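Local coordinates for protein coenzyme A transferase (Yersinia pestis, PDB 3QLI) that binds coenzyme A and, like other members of its family, probably transfers it between carboxylic acids such as acetate, at residues A[394-399]-A[443-448]; A[408-413]-A[420-425]; A[414-419]-A[436-441]. All coordinates share one frame; numbering follows the deposited sequence.

Interaction 1: A[394-399]-A[443-448]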
loop_
_atom_site.group_PDB
_atom_site.type_symbol
_atom_site.label_atom_id
_atom_site.label_comp_id
_atom_site.label_asym_id
_atom_site.label_seq_id
_atom_site.Cartn_x
_atom_site.Cartn_y
_atom_site.Cartn_z
ATOM N N ILE A 394 7.126 17.328 14.388
ATOM C CA ILE A 394 6.912 17.732 13.003
ATOM C C ILE A 394 8.284 18.095 12.451
ATOM O O ILE A 394 8.928 19.019 12.942
ATOM C CB ILE A 394 5.976 18.952 12.885
ATOM C CG1 ILE A 394 4.661 18.710 13.644
ATOM C CG2 ILE A 394 5.756 19.317 11.404
ATOM C CD1 ILE A 394 3.868 17.458 13.190
ATOM N N ILE A 395 8.749 17.360 11.445
ATOM C CA ILE A 395 10.148 17.471 11.038
ATOM C C ILE A 395 10.284 17.710 9.540
ATOM O O ILE A 395 9.340 17.469 8.771
ATOM C CB ILE A 395 10.963 16.216 11.444
ATOM C CG1 ILE A 395 10.443 14.965 10.713
ATOM C CG2 ILE A 395 10.902 16.013 12.953
ATOM C CD1 ILE A 395 11.322 13.725 10.908
ATOM N N PRO A 396 11.459 18.192 9.112
ATOM C CA PRO A 396 11.623 18.436 7.672
ATOM C C PRO A 396 11.421 17.155 6.862
ATOM O O PRO A 396 10.669 17.172 5.890
ATOM C CB PRO A 396 13.077 18.904 7.557
ATOM C CG PRO A 396 13.395 19.486 8.926
ATOM C CD PRO A 396 12.648 18.595 9.892
ATOM N N ARG A 397 12.081 16.073 7.271
ATOM C CA ARG A 397 12.148 14.860 6.459
ATOM C C ARG A 397 12.482 13.633 7.302
ATOM O O ARG A 397 13.486 13.605 8.011
ATOM C CB ARG A 397 13.204 15.037 5.359
ATOM C CG ARG A 397 13.237 13.927 4.321
ATOM C CD ARG A 397 14.328 14.195 3.294
ATOM N NE ARG A 397 14.388 13.157 2.269
ATOM C CZ ARG A 397 15.181 12.088 2.321
ATOM N NH1 ARG A 397 15.995 11.899 3.356
ATOM N NH2 ARG A 397 15.165 11.205 1.331
ATOM N N ILE A 398 11.646 12.607 7.214
ATOM C CA ILE A 398 11.884 11.369 7.953
ATOM C C ILE A 398 13.183 10.713 7.462
ATOM O O ILE A 398 13.473 10.722 6.266
ATOM C CB ILE A 398 10.690 10.410 7.797
ATOM C CG1 ILE A 398 9.483 10.953 8.586
ATOM C CG2 ILE A 398 11.059 8.994 8.253
ATOM C CD1 ILE A 398 8.118 10.411 8.096
ATOM N N ASP A 399 13.969 10.176 8.393
ATOM C CA ASP A 399 15.242 9.535 8.061
ATOM C C ASP A 399 15.030 8.118 7.516
ATOM O O ASP A 399 14.947 7.159 8.289
ATOM C CB ASP A 399 16.129 9.487 9.306
ATOM C CG ASP A 399 17.524 8.979 9.014
ATOM O OD1 ASP A 399 17.710 8.288 7.989
ATOM O OD2 ASP A 399 18.437 9.271 9.820
ATOM N N ASP A 443 9.231 28.679 12.322
ATOM C CA ASP A 443 10.183 29.431 11.497
ATOM C C ASP A 443 11.266 28.512 10.942
ATOM O O ASP A 443 11.635 28.604 9.772
ATOM C CB ASP A 443 10.830 30.562 12.297
ATOM C CG ASP A 443 9.871 31.703 12.582
ATOM O OD1 ASP A 443 8.730 31.675 12.073
ATOM O OD2 ASP A 443 10.268 32.640 13.310
ATOM N N GLU A 444 11.771 27.625 11.788
ATOM C CA GLU A 444 12.811 26.696 11.375
ATOM C C GLU A 444 12.276 25.745 10.309
ATOM O O GLU A 444 12.959 25.435 9.336
ATOM C CB GLU A 444 13.322 25.897 12.571
ATOM C CG GLU A 444 14.521 25.032 12.240
ATOM C CD GLU A 444 15.232 24.493 13.472
ATOM O OE1 GLU A 444 16.436 24.155 13.361
ATOM O OE2 GLU A 444 14.590 24.403 14.544
ATOM N N LEU A 445 11.051 25.276 10.493
ATOM C CA LEU A 445 10.455 24.359 9.520
ATOM C C LEU A 445 10.209 25.055 8.186
ATOM O O LEU A 445 10.359 24.445 7.132
ATOM C CB LEU A 445 9.150 23.777 10.055
ATOM C CG LEU A 445 9.287 22.787 11.199
ATOM C CD1 LEU A 445 7.917 22.537 11.841
ATOM C CD2 LEU A 445 9.910 21.477 10.684
ATOM N N THR A 446 9.833 26.331 8.227
ATOM C CA THR A 446 9.628 27.079 6.996
ATOM C C THR A 446 10.947 27.211 6.234
ATOM O O THR A 446 10.992 27.076 5.004
ATOM C CB THR A 446 9.035 28.477 7.270
ATOM O OG1 THR A 446 7.738 28.336 7.867
ATOM C CG2 THR A 446 8.878 29.264 5.976
ATOM N N GLN A 447 12.028 27.470 6.965
ATOM C CA GLN A 447 13.336 27.582 6.331
ATOM C C GLN A 447 13.725 26.255 5.703
ATOM O O GLN A 447 14.198 26.214 4.567
ATOM C CB GLN A 447 14.404 28.056 7.321
ATOM C CG GLN A 447 14.304 29.548 7.673
ATOM C CD GLN A 447 14.131 30.449 6.445
ATOM O OE1 GLN A 447 14.990 30.487 5.553
ATOM N NE2 GLN A 447 13.014 31.179 6.397
ATOM N N ALA A 448 13.506 25.169 6.439
ATOM C CA ALA A 448 13.824 23.833 5.937
ATOM C C ALA A 448 13.039 23.530 4.666
ATOM O O ALA A 448 13.584 23.001 3.695
ATOM C CB ALA A 448 13.532 22.791 7.004
#
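The meeting of a sheet-edge strand with the C-terminal helix of the chain is illustrated by strand 394-395 and helix 439-451, where Leu445 and Ala448, one turn apart, face Ile394 and Pro396. Leu445 does most of the work with its two methyls. CD2 lies against the strand backbone, 3.5 Å from Ile394 O, while CD1 reaches the side chain of Ile394, 3.9 Å from its CG2, the two side chains crossing at about a right angle. It is this branch of Ile394 that meets the helix because CG2 stands anti to the backbone N, with CG1 (chi1 -53°) leading away. Where the strand ends, the Pro396 ring continues the surface: its CD lies 4.1 Å from Leu445 CD2, and its CG meets Ala448 CB at 3.8 Å. The small alanine lets the helix backbone come near, with the CA atoms of Pro396 and Ala448 6.1 Å apart. Ile394 O, though covered by Leu445, accepts a hydrogen bond from Ser392 OG. Behind the contact, Ile433 and Ile434 of helix 426-434 touch Ile394 and Leu445 respectively. The arrangement is that of an apolar helix flank laid on a strand that, within this chain, edges a small mixed sheet beside strand 340-342, just past the coenzyme A-binding Arg393.

Interaction 2: A[408-413]-A[420-425]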
loop_
_atom_site.group_PDB
_atom_site.type_symbol
_atom_site.label_atom_id
_atom_site.label_comp_id
_atom_site.label_asym_id
_atom_site.label_seq_id
_atom_site.Cartn_x
_atom_site.Cartn_y
_atom_site.Cartn_z
ATOM N N ASP A 408 -0.346 8.329 0.756
ATOM C CA ASP A 408 -1.488 7.710 1.426
ATOM C C ASP A 408 -2.093 8.496 2.584
ATOM O O ASP A 408 -3.232 8.246 2.976
ATOM C CB ASP A 408 -1.107 6.316 1.929
ATOM C CG ASP A 408 -0.857 5.340 0.802
ATOM O OD1 ASP A 408 -1.725 5.219 -0.085
ATOM O OD2 ASP A 408 0.208 4.695 0.807
ATOM N N THR A 409 -1.348 9.447 3.132
ATOM C CA THR A 409 -1.853 10.200 4.270
ATOM C C THR A 409 -3.111 10.975 3.907
ATOM O O THR A 409 -3.208 11.565 2.836
ATOM C CB THR A 409 -0.789 11.151 4.848
ATOM O OG1 THR A 409 0.422 10.425 5.084
ATOM C CG2 THR A 409 -1.273 11.749 6.158
ATOM N N HIS A 410 -4.078 10.958 4.816
ATOM C CA HIS A 410 -5.339 11.645 4.603
ATOM C C HIS A 410 -5.435 12.853 5.520
ATOM O O HIS A 410 -5.228 13.986 5.098
ATOM C CB HIS A 410 -6.499 10.689 4.887
ATOM C CG HIS A 410 -7.841 11.230 4.503
ATOM N ND1 HIS A 410 -9.021 10.656 4.925
ATOM C CD2 HIS A 410 -8.191 12.289 3.737
ATOM C CE1 HIS A 410 -10.039 11.338 4.434
ATOM N NE2 HIS A 410 -9.563 12.335 3.710
ATOM N N TYR A 411 -5.728 12.590 6.784
ATOM C CA TYR A 411 -5.864 13.639 7.777
ATOM C C TYR A 411 -4.808 13.509 8.855
ATOM O O TYR A 411 -4.634 12.432 9.423
ATOM C CB TYR A 411 -7.214 13.507 8.488
ATOM C CG TYR A 411 -8.362 14.284 7.895
ATOM C CD1 TYR A 411 -8.560 15.620 8.210
ATOM C CD2 TYR A 411 -9.268 13.671 7.045
ATOM C CE1 TYR A 411 -9.619 16.329 7.677
ATOM C CE2 TYR A 411 -10.327 14.369 6.506
ATOM C CZ TYR A 411 -10.499 15.697 6.825
ATOM O OH TYR A 411 -11.555 16.391 6.287
ATOM N N ILE A 412 -4.113 14.599 9.158
ATOM C CA ILE A 412 -3.181 14.567 10.279
ATOM C C ILE A 412 -3.695 15.521 11.347
ATOM O O ILE A 412 -4.385 16.487 11.031
ATOM C CB ILE A 412 -1.767 14.970 9.871
ATOM C CG1 ILE A 412 -1.770 16.327 9.160
ATOM C CG2 ILE A 412 -1.142 13.860 8.994
ATOM C CD1 ILE A 412 -0.364 16.909 8.942
ATOM N N VAL A 413 -3.367 15.234 12.602
ATOM C CA VAL A 413 -3.857 16.029 13.729
ATOM C C VAL A 413 -2.771 16.189 14.776
ATOM O O VAL A 413 -2.081 15.227 15.104
ATOM C CB VAL A 413 -5.059 15.357 14.407
ATOM C CG1 VAL A 413 -5.388 16.053 15.756
ATOM C CG2 VAL A 413 -6.271 15.355 13.461
ATOM N N ASN A 420 -6.287 18.003 6.071
ATOM C CA ASN A 420 -6.536 16.972 5.067
ATOM C C ASN A 420 -5.559 17.190 3.911
ATOM O O ASN A 420 -5.631 18.206 3.214
ATOM C CB ASN A 420 -7.988 17.077 4.588
ATOM C CG ASN A 420 -8.322 16.115 3.454
ATOM O OD1 ASN A 420 -7.478 15.351 2.976
ATOM N ND2 ASN A 420 -9.569 16.163 3.013
ATOM N N LEU A 421 -4.626 16.260 3.736
ATOM C CA LEU A 421 -3.544 16.421 2.761
ATOM C C LEU A 421 -3.903 16.037 1.312
ATOM O O LEU A 421 -3.165 16.367 0.382
ATOM C CB LEU A 421 -2.316 15.622 3.216
ATOM C CG LEU A 421 -1.731 15.956 4.591
ATOM C CD1 LEU A 421 -0.626 14.986 4.937
ATOM C CD2 LEU A 421 -1.193 17.379 4.578
ATOM N N LYS A 422 -5.011 15.330 1.117
ATOM C CA LYS A 422 -5.341 14.798 -0.211
ATOM C C LYS A 422 -5.572 15.879 -1.267
ATOM O O LYS A 422 -6.376 16.793 -1.075
ATOM C CB LYS A 422 -6.548 13.862 -0.146
ATOM C CG LYS A 422 -6.292 12.551 0.616
ATOM C CD LYS A 422 -5.435 11.598 -0.216
ATOM C CE LYS A 422 -5.336 10.248 0.443
ATOM N NZ LYS A 422 -4.423 9.362 -0.353
ATOM N N GLY A 423 -4.860 15.773 -2.384
ATOM C CA GLY A 423 -5.038 16.698 -3.493
ATOM C C GLY A 423 -4.208 17.970 -3.405
ATOM O O GLY A 423 -4.199 18.766 -4.344
ATOM N N LEU A 424 -3.522 18.170 -2.281
ATOM C CA LEU A 424 -2.654 19.339 -2.092
ATOM C C LEU A 424 -1.288 19.160 -2.764
ATOM O O LEU A 424 -0.725 18.061 -2.753
ATOM C CB LEU A 424 -2.434 19.593 -0.595
ATOM C CG LEU A 424 -3.663 19.953 0.234
ATOM C CD1 LEU A 424 -3.221 20.359 1.658
ATOM C CD2 LEU A 424 -4.435 21.078 -0.440
ATOM N N SER A 425 -0.754 20.233 -3.345
ATOM C CA SER A 425 0.609 20.201 -3.875
ATOM C C SER A 425 1.607 20.088 -2.732
ATOM O O SER A 425 1.248 20.261 -1.561
ATOM C CB SER A 425 0.907 21.490 -4.644
ATOM O OG SER A 425 0.885 22.611 -3.767
HETATM O O HOH W 1 -4.658 6.701 -0.047
HETATM O O HOH W 2 -1.995 11.594 0.613
HETATM O O HOH W 3 -11.257 13.883 1.844
#
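Asn420 and Tyr411 sit opposite each other as an antiparallel non-hydrogen-bonded pair, and the asparagine side chain, followed from root to tip, explains how the end of the hairpin is secured. Its CB lies over one face of the Tyr411 ring, offset toward the rim, in a CH-pi contact 3.8 Å from the centroid and 20° off the normal. From there CG stands anti to the backbone N (chi1 175°), carrying the amide toward His410. The amide plane is nearly perpendicular to the imidazole, and OD1 comes to the ring's edge, 3.2 Å from His410 CD2. The same oxygen accepts from Lys422 N at 3.1 Å, the donor standing above the carbonyl plane. ND2, the other tip, donates to a water that also bonds His410 NE2 at 3.0 Å, while His410 ND1 pairs with Ser378 N. Beside this cluster, Leu421 N donates to His410 O at 2.7 Å in a nearly straight bond, and Leu421 CD1 packs on Thr409 CG2 at 3.5 Å. Lys422 bends at chi2 (-74°) and runs beside the backbone of residues 408-409. Its NZ bonds Ile407 O and Gln130 OE1 of the second subunit, and donates to a water (NZ to water O 2.7 Å). Nearby, Asp408 OD1 is bonded to Asn127 of the second subunit. Tyr371 adds a cation-pi contact to the lysine and an edge-to-face one to His410. Gly423 takes the positive phi needed at the third position of the type II turn from Leu421 to Leu424. The whole is an antiparallel beta hairpin whose second strand exits through an Asx turn into a type II beta turn, leading toward helix 426-434.

Interaction 3: A[414-419]-A[436-441]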
loop_
_atom_site.group_PDB
_atom_site.type_symbol
_atom_site.label_atom_id
_atom_site.label_comp_id
_atom_site.label_asym_id
_atom_site.label_seq_id
_atom_site.Cartn_x
_atom_site.Cartn_y
_atom_site.Cartn_z
ATOM N N THR A 414 -2.613 17.416 15.282
ATOM C CA THR A 414 -1.815 17.670 16.479
ATOM C C THR A 414 -2.701 18.498 17.416
ATOM O O THR A 414 -3.864 18.750 17.107
ATOM C CB THR A 414 -0.508 18.469 16.182
ATOM O OG1 THR A 414 -0.840 19.824 15.844
ATOM C CG2 THR A 414 0.321 17.840 15.038
ATOM N N GLU A 415 -2.159 18.929 18.548
ATOM C CA GLU A 415 -2.931 19.764 19.466
ATOM C C GLU A 415 -3.299 21.124 18.843
ATOM O O GLU A 415 -4.167 21.845 19.354
ATOM C CB GLU A 415 -2.203 19.931 20.812
ATOM C CG GLU A 415 -0.951 20.816 20.796
ATOM C CD GLU A 415 0.338 20.048 20.522
ATOM O OE1 GLU A 415 0.295 18.971 19.883
ATOM O OE2 GLU A 415 1.411 20.519 20.954
ATOM N N PHE A 416 -2.681 21.457 17.715
ATOM C CA PHE A 416 -2.993 22.728 17.027
ATOM C C PHE A 416 -3.987 22.646 15.858
ATOM O O PHE A 416 -4.273 23.648 15.201
ATOM C CB PHE A 416 -1.703 23.429 16.598
ATOM C CG PHE A 416 -0.794 23.742 17.753
ATOM C CD1 PHE A 416 -1.166 24.677 18.708
ATOM C CD2 PHE A 416 0.401 23.070 17.911
ATOM C CE1 PHE A 416 -0.337 24.962 19.791
ATOM C CE2 PHE A 416 1.240 23.349 18.983
ATOM C CZ PHE A 416 0.870 24.289 19.927
ATOM N N GLY A 417 -4.541 21.466 15.603
ATOM C CA GLY A 417 -5.608 21.383 14.619
ATOM C C GLY A 417 -5.453 20.188 13.701
ATOM O O GLY A 417 -4.753 19.251 14.045
ATOM N N ALA A 418 -6.086 20.247 12.533
ATOM C CA ALA A 418 -6.138 19.115 11.615
ATOM C C ALA A 418 -5.925 19.582 10.178
ATOM O O ALA A 418 -6.305 20.694 9.814
ATOM C CB ALA A 418 -7.484 18.415 11.731
ATOM N N VAL A 419 -5.330 18.727 9.356
ATOM C CA VAL A 419 -5.168 19.055 7.941
ATOM C C VAL A 419 -5.482 17.821 7.110
ATOM O O VAL A 419 -4.994 16.741 7.411
ATOM C CB VAL A 419 -3.726 19.514 7.628
ATOM C CG1 VAL A 419 -3.540 19.744 6.113
ATOM C CG2 VAL A 419 -3.389 20.781 8.409
ATOM N N LEU A 436 0.626 23.122 11.991
ATOM C CA LEU A 436 0.313 22.154 13.054
ATOM C C LEU A 436 1.490 21.942 13.996
ATOM O O LEU A 436 1.367 21.262 15.012
ATOM C CB LEU A 436 -0.097 20.791 12.472
ATOM C CG LEU A 436 -1.390 20.731 11.663
ATOM C CD1 LEU A 436 -1.797 19.278 11.405
ATOM C CD2 LEU A 436 -2.519 21.482 12.353
ATOM N N ALA A 437 2.652 22.482 13.633
ATOM C CA ALA A 437 3.836 22.359 14.484
ATOM C C ALA A 437 3.728 23.338 15.651
ATOM O O ALA A 437 2.965 24.303 15.583
ATOM C CB ALA A 437 5.102 22.643 13.672
ATOM N N HIS A 438 4.475 23.097 16.722
ATOM C CA HIS A 438 4.511 24.058 17.824
ATOM C C HIS A 438 5.056 25.407 17.321
ATOM O O HIS A 438 5.987 25.460 16.505
ATOM C CB HIS A 438 5.346 23.534 19.003
ATOM C CG HIS A 438 5.202 24.354 20.252
ATOM N ND1 HIS A 438 5.840 25.566 20.424
ATOM C CD2 HIS A 438 4.458 24.156 21.369
ATOM C CE1 HIS A 438 5.507 26.071 21.601
ATOM N NE2 HIS A 438 4.665 25.240 22.192
ATOM N N PRO A 439 4.474 26.512 17.792
ATOM C CA PRO A 439 5.000 27.818 17.363
ATOM C C PRO A 439 6.530 27.951 17.457
ATOM O O PRO A 439 7.140 28.568 16.572
ATOM C CB PRO A 439 4.301 28.797 18.306
ATOM C CG PRO A 439 2.950 28.137 18.553
ATOM C CD PRO A 439 3.254 26.639 18.616
ATOM N N ASP A 440 7.150 27.360 18.475
ATOM C CA ASP A 440 8.605 27.470 18.622
ATOM C C ASP A 440 9.398 26.950 17.415
ATOM O O ASP A 440 10.559 27.322 17.225
ATOM C CB ASP A 440 9.083 26.735 19.880
ATOM C CG ASP A 440 8.590 27.382 21.164
ATOM O OD1 ASP A 440 8.046 28.508 21.097
ATOM O OD2 ASP A 440 8.756 26.758 22.235
ATOM N N PHE A 441 8.782 26.089 16.605
ATOM C CA PHE A 441 9.505 25.440 15.511
ATOM C C PHE A 441 9.059 25.858 14.111
ATOM O O PHE A 441 9.638 25.416 13.121
ATOM C CB PHE A 441 9.406 23.912 15.625
ATOM C CG PHE A 441 10.018 23.356 16.874
ATOM C CD1 PHE A 441 11.398 23.241 16.991
ATOM C CD2 PHE A 441 9.219 22.930 17.927
ATOM C CE1 PHE A 441 11.974 22.717 18.143
ATOM C CE2 PHE A 441 9.784 22.413 19.084
ATOM C CZ PHE A 441 11.170 22.302 19.191
#
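Leu436 and Thr414 form the tight, buried half of this contact, a worked case of a hydrogen bond set beside a buried leucine. Thr414 OG1 donates to Leu436 O at 2.8 Å, lying in the carbonyl plane on a lone pair. With chi1 at 71° the hydroxyl sits between the backbone N and the carbonyl carbon, close enough to its own chain to accept from Phe416 N at 3.1 Å as well. This second bond makes an ST turn; together the two use Thr414 OG1 as acceptor within its own segment and as donor across the contact. Leu436 spreads its methyls against the second strand: CD2 presses on the bare backbone of Gly417, 3.5 Å from its C, and CD1 meets Val419 CG2 at 3.7 Å. The other half lies nearer the solvent. There the partly exposed Phe416 ring turns its edge toward the face of His438, also partly exposed, in an offset edge-to-face pair, centroids 5.7 Å apart and planes at 78°, and its CZ touches CD of the exposed Pro439 at 3.6 Å. The imidazole is held in place by its own helix, because His438 ND1 accepts from Asp440 N almost in the ring plane, at 3.0 Å, as an N-cap. In the wider fold, the type I turn from Thr414 to Gly417 joins strands 411-414 and 417-420 as a tight hairpin at one margin, within this chain, of the six-stranded mixed sheet. Helix 220-230 packs on Glu415 and Ala418, and residues 436-438 lie between helix 426-434 and helix 439-451.

From the N terminus, the chain first passes strand 394-395, whose contact in interaction 1 is made only when the C-terminal helix is reached: interaction 1 therefore closes the longest loop, and the other two lie within it. Next comes the hairpin, of which interaction 2 joins the open end, from 408-413 to 420-425. Interaction 3 starts at its turn, in 414-419, and ends in 436-441, so the two cross along the sequence. They meet through Ile412, whose N probably bonds Val419 O, and whose side chain packs on Leu436. Ala437 in turn touches Leu445 and Ile394, linking interactions 3 and 1. Together they bind the large mixed sheet, the small three-stranded sheet and the terminal helix.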